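Long-range contact in periplasmic binding protein (Thermotoga lettingae TMO, PDB 4RY8), which binds 5-methylthioribose and probably serves as the solute-binding component of a transporter for that sugar: residues R17-R22 and D73-D78. Residues are numbered along the deposited sequence; the frame is centred on the assembly and turned at random.
Sequences RIALVR and DAIIID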
ATOM      1  N   ARG C  17      -3.489  -1.401 -36.952  1.00 35.30           N
ATOM      2  CA  ARG C  17      -2.195  -0.795 -36.651  1.00 34.29           C
ATOM      3  C   ARG C  17      -2.229  -0.091 -35.304  1.00 33.85           C
ATOM      4  O   ARG C  17      -3.075   0.749 -35.059  1.00 32.56           O
ATOM      5  CB  ARG C  17      -1.783   0.174 -37.767  1.00 36.36           C
ATOM      6  CG  ARG C  17      -1.421  -0.547 -39.072  1.00 39.94           C
ATOM      7  CD  ARG C  17      -1.056   0.401 -40.198  1.00 42.78           C
ATOM      8  NE  ARG C  17      -2.141   1.360 -40.422  1.00 57.24           N
ATOM      9  CZ  ARG C  17      -2.002   2.684 -40.473  1.00 51.66           C
ATOM     10  NH1 ARG C  17      -0.804   3.262 -40.373  1.00 75.70           N
ATOM     11  NH2 ARG C  17      -3.072   3.439 -40.650  1.00 52.10           N
ATOM     12  N   ILE C  18      -1.290  -0.450 -34.434  1.00 35.41           N
ATOM     13  CA  ILE C  18      -1.189   0.105 -33.087  1.00 32.10           C
ATOM     14  C   ILE C  18       0.204   0.719 -32.923  1.00 33.98           C
ATOM     15  O   ILE C  18       1.217   0.033 -33.107  1.00 33.51           O
ATOM     16  CB  ILE C  18      -1.415  -0.995 -32.028  1.00 30.34           C
ATOM     17  CG1 ILE C  18      -2.854  -1.526 -32.114  1.00 33.13           C
ATOM     18  CG2 ILE C  18      -1.099  -0.515 -30.619  1.00 28.51           C
ATOM     19  CD1 ILE C  18      -2.995  -2.893 -31.489  1.00 40.80           C
ATOM     20  N   ALA C  19       0.243   2.004 -32.572  1.00 28.96           N
ATOM     21  CA  ALA C  19       1.495   2.728 -32.383  1.00 28.04           C
ATOM     22  C   ALA C  19       1.877   2.827 -30.916  1.00 26.68           C
ATOM     23  O   ALA C  19       1.070   3.215 -30.066  1.00 27.41           O
ATOM     24  CB  ALA C  19       1.392   4.132 -32.979  1.00 26.82           C
ATOM     25  N   LEU C  20       3.125   2.509 -30.632  1.00 24.65           N
ATOM     26  CA  LEU C  20       3.661   2.586 -29.300  1.00 25.97           C
ATOM     27  C   LEU C  20       4.610   3.750 -29.316  1.00 23.22           C
ATOM     28  O   LEU C  20       5.628   3.723 -30.016  1.00 31.33           O
ATOM     29  CB  LEU C  20       4.413   1.288 -28.940  1.00 24.17           C
ATOM     30  CG  LEU C  20       5.227   1.364 -27.650  1.00 23.65           C
ATOM     31  CD1 LEU C  20       4.381   1.727 -26.420  1.00 27.27           C
ATOM     32  CD2 LEU C  20       5.947   0.067 -27.368  1.00 29.77           C
ATOM     33  N   VAL C  21       4.267   4.793 -28.579  1.00 24.10           N
ATOM     34  CA  VAL C  21       5.080   5.995 -28.542  1.00 22.61           C
ATOM     35  C   VAL C  21       5.634   6.125 -27.146  1.00 24.33           C
ATOM     36  O   VAL C  21       4.880   6.340 -26.197  1.00 24.91           O
ATOM     37  CB  VAL C  21       4.259   7.250 -28.900  1.00 27.38           C
ATOM     38  CG1 VAL C  21       5.128   8.505 -28.811  1.00 28.91           C
ATOM     39  CG2 VAL C  21       3.690   7.105 -30.285  1.00 26.35           C
ATOM     40  N   ARG C  22       6.958   6.036 -27.022  1.00 22.19           N
ATOM     41  CA  ARG C  22       7.610   5.996 -25.732  1.00 23.93           C
ATOM     42  C   ARG C  22       8.483   7.162 -25.496  1.00 21.27           C
ATOM     43  O   ARG C  22       9.213   7.537 -26.367  1.00 29.73           O
ATOM     44  CB  ARG C  22       8.543   4.791 -25.657  1.00 25.15           C
ATOM     45  CG  ARG C  22       7.918   3.467 -26.072  1.00 31.83           C
ATOM     46  CD  ARG C  22       8.961   2.638 -26.769  1.00 53.02           C
ATOM     47  NE  ARG C  22       9.665   1.830 -25.807  1.00 42.72           N
ATOM     48  CZ  ARG C  22      10.914   1.383 -25.924  1.00 34.70           C
ATOM     49  NH1 ARG C  22      11.713   1.672 -26.958  1.00 41.54           N
ATOM     50  NH2 ARG C  22      11.368   0.627 -24.949  1.00 32.38           N
ATOM     51  N   ASP C  73      -5.088   2.745 -35.823  1.00 32.53           N
ATOM     52  CA  ASP C  73      -6.242   2.386 -35.051  1.00 33.92           C
ATOM     53  C   ASP C  73      -6.136   2.814 -33.560  1.00 30.53           C
ATOM     54  O   ASP C  73      -7.128   3.205 -32.922  1.00 31.50           O
ATOM     55  CB  ASP C  73      -6.472   0.870 -35.198  1.00 36.70           C
ATOM     56  CG  ASP C  73      -6.759   0.471 -36.621  1.00 32.71           C
ATOM     57  OD1 ASP C  73      -5.815   0.221 -37.409  1.00 36.46           O
ATOM     58  OD2 ASP C  73      -7.950   0.457 -36.969  1.00 35.02           O
ATOM     59  N   ALA C  74      -4.938   2.748 -32.996  1.00 29.22           N
ATOM     60  CA  ALA C  74      -4.745   3.186 -31.621  1.00 28.44           C
ATOM     61  C   ALA C  74      -3.317   3.588 -31.335  1.00 29.05           C
ATOM     62  O   ALA C  74      -2.389   3.111 -31.990  1.00 26.20           O
ATOM     63  CB  ALA C  74      -5.156   2.059 -30.664  1.00 41.26           C
ATOM     64  N   ILE C  75      -3.160   4.481 -30.351  1.00 24.93           N
ATOM     65  CA  ILE C  75      -1.870   4.850 -29.813  1.00 24.09           C
ATOM     66  C   ILE C  75      -1.701   4.454 -28.325  1.00 22.46           C
ATOM     67  O   ILE C  75      -2.545   4.785 -27.471  1.00 22.11           O
ATOM     68  CB  ILE C  75      -1.656   6.370 -30.000  1.00 25.88           C
ATOM     69  CG1 ILE C  75      -1.882   6.742 -31.456  1.00 38.11           C
ATOM     70  CG2 ILE C  75      -0.246   6.763 -29.601  1.00 25.30           C
ATOM     71  CD1 ILE C  75      -1.878   8.230 -31.727  1.00 28.58           C
ATOM     72  N   ILE C  76      -0.598   3.778 -28.013  1.00 22.07           N
ATOM     73  CA  ILE C  76      -0.151   3.653 -26.650  1.00 22.23           C
ATOM     74  C   ILE C  76       0.852   4.782 -26.354  1.00 25.52           C
ATOM     75  O   ILE C  76       1.892   4.917 -27.012  1.00 29.35           O
ATOM     76  CB  ILE C  76       0.513   2.294 -26.392  1.00 22.96           C
ATOM     77  CG1 ILE C  76      -0.438   1.185 -26.852  1.00 25.84           C
ATOM     78  CG2 ILE C  76       0.855   2.122 -24.923  1.00 20.96           C
ATOM     79  CD1 ILE C  76       0.269  -0.098 -27.199  1.00 33.19           C
ATOM     80  N   ILE C  77       0.520   5.603 -25.381  1.00 24.20           N
ATOM     81  CA  ILE C  77       1.440   6.579 -24.862  1.00 20.61           C
ATOM     82  C   ILE C  77       2.138   6.092 -23.583  1.00 23.87           C
ATOM     83  O   ILE C  77       1.532   5.901 -22.514  1.00 22.07           O
ATOM     84  CB  ILE C  77       0.773   7.918 -24.681  1.00 25.45           C
ATOM     85  CG1 ILE C  77       0.149   8.322 -26.019  1.00 25.87           C
ATOM     86  CG2 ILE C  77       1.816   8.935 -24.245  1.00 26.91           C
ATOM     87  CD1 ILE C  77      -0.528   9.650 -25.989  1.00 35.52           C
ATOM     88  N   ASP C  78       3.450   5.928 -23.717  1.00 20.15           N
ATOM     89  CA  ASP C  78       4.301   5.396 -22.699  1.00 20.24           C
ATOM     90  C   ASP C  78       5.178   6.485 -22.078  1.00 19.51           C
ATOM     91  O   ASP C  78       6.082   6.972 -22.735  1.00 21.62           O
ATOM     92  CB  ASP C  78       5.167   4.368 -23.382  1.00 31.26           C
ATOM     93  CG  ASP C  78       5.781   3.435 -22.438  1.00 47.21           C
ATOM     94  OD1 ASP C  78       6.453   3.961 -21.541  1.00 33.74           O
ATOM     95  OD2 ASP C  78       5.567   2.203 -22.591  1.00 33.48           O
TER
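A19 and I76 sit on neighbouring parallel strands, 17-22 and 74-78, of the Rossmann-like sheet in one lobe of this periplasmic binding protein. Strand 17-22 runs between 47-52 and 74-78, and helix 57-69 belongs to the crossover joining those two flanking strands. The backbone ladder alternates as parallel pairing demands: A19 N gives to A74 O, A19 O receives I76 N at 2.7 Å, and V21 N returns to I76 O. On the face shared with I18 and L20, the I76 side chain spreads over both strands. Its CB rests against A19 O and L20 CD1; CG2, anti to the backbone N, stays on L20 CD1 at 3.9 Å, while CG1 turns back toward the strand start, passing A19 O and nearing I18 CG2, and CD1 then settles on that same methyl at 3.7 Å. A branched, wholly apolar residue suits this place, where A266 of helix 255-270 closes over it. On the other face V21 CG2 lies beside I75 CG2, and small A19 leaves room for F67 of helix 57-69. At the strand starts, D73 OD1 takes R17 N at 2.9 Å, almost straight at 175°, on its anti side and 33° out of the carboxylate plane. With D73 cut back to an alanine, R17 N would probably lose this acceptor and the start of strand 17-22 would be less firmly held. Toward the sugar-binding end, D78 N closes the ladder on V21 O at 2.9 Å.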